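Local atomic coordinates of virulence-associated protein I (PDB entry 3TRB), a protein that probably binds DNA through a helix-turn-helix domain, as the antidote component of a HigA-family addiction module. Residues Pro11-Glu16 against Asp78-Lys83. Residues are numbered along the deposited sequence; the frame is centred on the assembly and turned at random.
Sequences PIHPGE and DAYDIK
H13 ND1 accepts the backbone N-H of G15 at 3.0 Å, the capping bond at the N-cap of helix 14-24, while the same imidazole turns its CD2 edge onto Y80 of helix 70-96. The bond is fairly straight, although the donor sits 30° out of the ring plane. With CG anti to the backbone N (chi1 -168°), the histidine can reach both partners. Its ring meets the phenol in a T-shaped (edge-to-face) pair, planes at 82° and centroids 4.9 Å apart. H13 CD2 lies over the face near the rim, 3.7 Å from Y80 CE2. H13 CB adds a CH-pi contact above the same ring. The backbone closes in as well, H13 N coming within 3.4 Å of Y80 CD1 and I12 O within 3.6 Å of Y80 CB. P11 approaches the tyrosine obliquely, its CB 3.6 Å from Y80 CD1, and its CG rests 3.9 Å from K83 CB, one turn further along the helix. K83 starts toward the proline, but its amine end leads away. P11 also packs on M84 and K87, and P14 on Q77, extending the seam along helix 70-96, which touches a second subunit through D78, D81 and I82. No hydrogen bond joins the two segments; the loop leading into helix 14-24 is held against the long helix by aromatic and apolar packing, and the capping bond probably helps to set the imidazole's rotation, with a C-H edge toward the tyrosine, so that the one histidine touches both the first turn of helix 14-24 and helix 70-96.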
ATOM      1  N   PRO A  11      -6.749 -17.065  19.409  1.00 34.96           N
ATOM      2  CA  PRO A  11      -6.704 -15.603  19.496  1.00 32.92           C
ATOM      3  C   PRO A  11      -6.266 -15.154  20.886  1.00 34.42           C
ATOM      4  O   PRO A  11      -6.782 -15.658  21.883  1.00 34.41           O
ATOM      5  CB  PRO A  11      -8.161 -15.193  19.255  1.00 30.74           C
ATOM      6  CG  PRO A  11      -8.758 -16.333  18.504  1.00 32.54           C
ATOM      7  CD  PRO A  11      -8.088 -17.556  19.046  1.00 34.73           C
ATOM      8  N   ILE A  12      -5.319 -14.226  20.947  1.00 31.15           N
ATOM      9  CA  ILE A  12      -4.885 -13.659  22.216  1.00 30.83           C
ATOM     10  C   ILE A  12      -5.354 -12.216  22.303  1.00 28.96           C
ATOM     11  O   ILE A  12      -4.811 -11.344  21.627  1.00 27.10           O
ATOM     12  CB  ILE A  12      -3.352 -13.675  22.350  1.00 32.62           C
ATOM     13  CG1 ILE A  12      -2.798 -15.073  22.065  1.00 38.69           C
ATOM     14  CG2 ILE A  12      -2.932 -13.194  23.735  1.00 29.26           C
ATOM     15  CD1 ILE A  12      -3.105 -16.083  23.143  1.00 37.97           C
ATOM     16  N   HIS A  13      -6.367 -11.961  23.124  1.00 26.67           N
ATOM     17  CA  HIS A  13      -6.844 -10.597  23.307  1.00 24.96           C
ATOM     18  C   HIS A  13      -5.765  -9.772  23.999  1.00 20.55           C
ATOM     19  O   HIS A  13      -5.123 -10.246  24.936  1.00 24.47           O
ATOM     20  CB  HIS A  13      -8.146 -10.565  24.112  1.00 24.47           C
ATOM     21  CG  HIS A  13      -8.834  -9.235  24.085  1.00 25.39           C
ATOM     22  ND1 HIS A  13      -8.564  -8.237  24.996  1.00 22.89           N
ATOM     23  CD2 HIS A  13      -9.775  -8.735  23.248  1.00 25.67           C
ATOM     24  CE1 HIS A  13      -9.310  -7.181  24.725  1.00 20.82           C
ATOM     25  NE2 HIS A  13     -10.054  -7.458  23.669  1.00 25.24           N
ATOM     26  N   PRO A  14      -5.551  -8.536  23.527  1.00 23.73           N
ATOM     27  CA  PRO A  14      -4.531  -7.651  24.098  1.00 24.14           C
ATOM     28  C   PRO A  14      -4.646  -7.539  25.617  1.00 23.39           C
ATOM     29  O   PRO A  14      -3.632  -7.398  26.300  1.00 25.30           O
ATOM     30  CB  PRO A  14      -4.839  -6.304  23.441  1.00 21.68           C
ATOM     31  CG  PRO A  14      -5.446  -6.669  22.135  1.00 23.09           C
ATOM     32  CD  PRO A  14      -6.261  -7.904  22.401  1.00 22.79           C
ATOM     33  N   GLY A  15      -5.869  -7.606  26.134  1.00 21.90           N
ATOM     34  CA  GLY A  15      -6.097  -7.528  27.565  1.00 22.45           C
ATOM     35  C   GLY A  15      -5.373  -8.624  28.325  1.00 24.55           C
ATOM     36  O   GLY A  15      -4.971  -8.435  29.472  1.00 24.74           O
ATOM     37  N   GLU A  16      -5.216  -9.777  27.682  1.00 25.80           N
ATOM     38  CA  GLU A  16      -4.469 -10.884  28.264  1.00 28.54           C
ATOM     39  C   GLU A  16      -3.022 -10.475  28.495  1.00 26.37           C
ATOM     40  O   GLU A  16      -2.461 -10.701  29.566  1.00 25.44           O
ATOM     41  CB  GLU A  16      -4.503 -12.094  27.332  1.00 30.02           C
ATOM     42  CG  GLU A  16      -5.176 -13.320  27.913  1.00 36.57           C
ATOM     43  CD  GLU A  16      -4.880 -14.568  27.108  1.00 40.52           C
ATOM     44  OE1 GLU A  16      -3.687 -14.911  26.963  1.00 36.26           O
ATOM     45  OE2 GLU A  16      -5.835 -15.200  26.612  1.00 46.28           O
ATOM     46  N   ASP A  78      -4.854  -6.105  16.177  1.00 18.26           N
ATOM     47  CA  ASP A  78      -4.984  -6.597  14.809  1.00 20.70           C
ATOM     48  C   ASP A  78      -4.863  -8.113  14.760  1.00 23.89           C
ATOM     49  O   ASP A  78      -5.685  -8.789  14.142  1.00 25.43           O
ATOM     50  CB  ASP A  78      -3.919  -5.981  13.903  1.00 21.39           C
ATOM     51  CG  ASP A  78      -4.115  -4.497  13.697  1.00 24.42           C
ATOM     52  OD1 ASP A  78      -5.228  -3.991  13.956  1.00 23.54           O
ATOM     53  OD2 ASP A  78      -3.150  -3.838  13.264  1.00 22.05           O
ATOM     54  N   ALA A  79      -3.824  -8.637  15.406  1.00 21.41           N
ATOM     55  CA  ALA A  79      -3.582 -10.074  15.436  1.00 22.53           C
ATOM     56  C   ALA A  79      -4.805 -10.804  15.970  1.00 21.40           C
ATOM     57  O   ALA A  79      -5.225 -11.821  15.418  1.00 21.15           O
ATOM     58  CB  ALA A  79      -2.359 -10.386  16.288  1.00 22.32           C
ATOM     59  N   TYR A  80      -5.378 -10.271  17.044  1.00 23.34           N
ATOM     60  CA  TYR A  80      -6.567 -10.857  17.648  1.00 23.48           C
ATOM     61  C   TYR A  80      -7.769 -10.760  16.716  1.00 23.50           C
ATOM     62  O   TYR A  80      -8.503 -11.733  16.536  1.00 22.40           O
ATOM     63  CB  TYR A  80      -6.875 -10.178  18.983  1.00 21.38           C
ATOM     64  CG  TYR A  80      -8.197 -10.585  19.593  1.00 23.06           C
ATOM     65  CD1 TYR A  80      -8.304 -11.729  20.374  1.00 23.13           C
ATOM     66  CD2 TYR A  80      -9.339  -9.822  19.393  1.00 25.27           C
ATOM     67  CE1 TYR A  80      -9.511 -12.101  20.936  1.00 27.24           C
ATOM     68  CE2 TYR A  80     -10.551 -10.187  19.950  1.00 26.73           C
ATOM     69  CZ  TYR A  80     -10.631 -11.327  20.719  1.00 30.18           C
ATOM     70  OH  TYR A  80     -11.837 -11.688  21.273  1.00 33.30           O
ATOM     71  N   ASP A  81      -7.968  -9.584  16.130  1.00 21.54           N
ATOM     72  CA  ASP A  81      -9.088  -9.364  15.218  1.00 18.63           C
ATOM     73  C   ASP A  81      -9.022 -10.301  14.015  1.00 22.89           C
ATOM     74  O   ASP A  81     -10.033 -10.863  13.598  1.00 22.57           O
ATOM     75  CB  ASP A  81      -9.127  -7.910  14.740  1.00 20.85           C
ATOM     76  CG  ASP A  81      -9.455  -6.935  15.854  1.00 22.56           C
ATOM     77  OD1 ASP A  81      -9.869  -7.386  16.943  1.00 21.32           O
ATOM     78  OD2 ASP A  81      -9.306  -5.716  15.632  1.00 24.85           O
ATOM     79  N   ILE A  82      -7.826 -10.463  13.459  1.00 22.36           N
ATOM     80  CA  ILE A  82      -7.635 -11.326  12.302  1.00 21.71           C
ATOM     81  C   ILE A  82      -8.000 -12.774  12.620  1.00 25.46           C
ATOM     82  O   ILE A  82      -8.719 -13.422  11.861  1.00 22.95           O
ATOM     83  CB  ILE A  82      -6.186 -11.262  11.786  1.00 25.84           C
ATOM     84  CG1 ILE A  82      -5.899  -9.885  11.183  1.00 24.88           C
ATOM     85  CG2 ILE A  82      -5.937 -12.353  10.759  1.00 28.20           C
ATOM     86  CD1 ILE A  82      -4.447  -9.667  10.814  1.00 26.20           C
ATOM     87  N   LYS A  83      -7.509 -13.275  13.748  1.00 26.08           N
ATOM     88  CA  LYS A  83      -7.780 -14.655  14.140  1.00 32.08           C
ATOM     89  C   LYS A  83      -9.260 -14.881  14.435  1.00 30.50           C
ATOM     90  O   LYS A  83      -9.808 -15.939  14.120  1.00 29.35           O
ATOM     91  CB  LYS A  83      -6.915 -15.068  15.334  1.00 35.20           C
ATOM     92  CG  LYS A  83      -5.454 -15.299  14.979  1.00 38.29           C
ATOM     93  CD  LYS A  83      -4.688 -15.914  16.139  1.00 43.97           C
ATOM     94  CE  LYS A  83      -3.262 -16.261  15.739  1.00 47.78           C
ATOM     95  NZ  LYS A  83      -2.491 -15.059  15.314  1.00 50.33           N
TER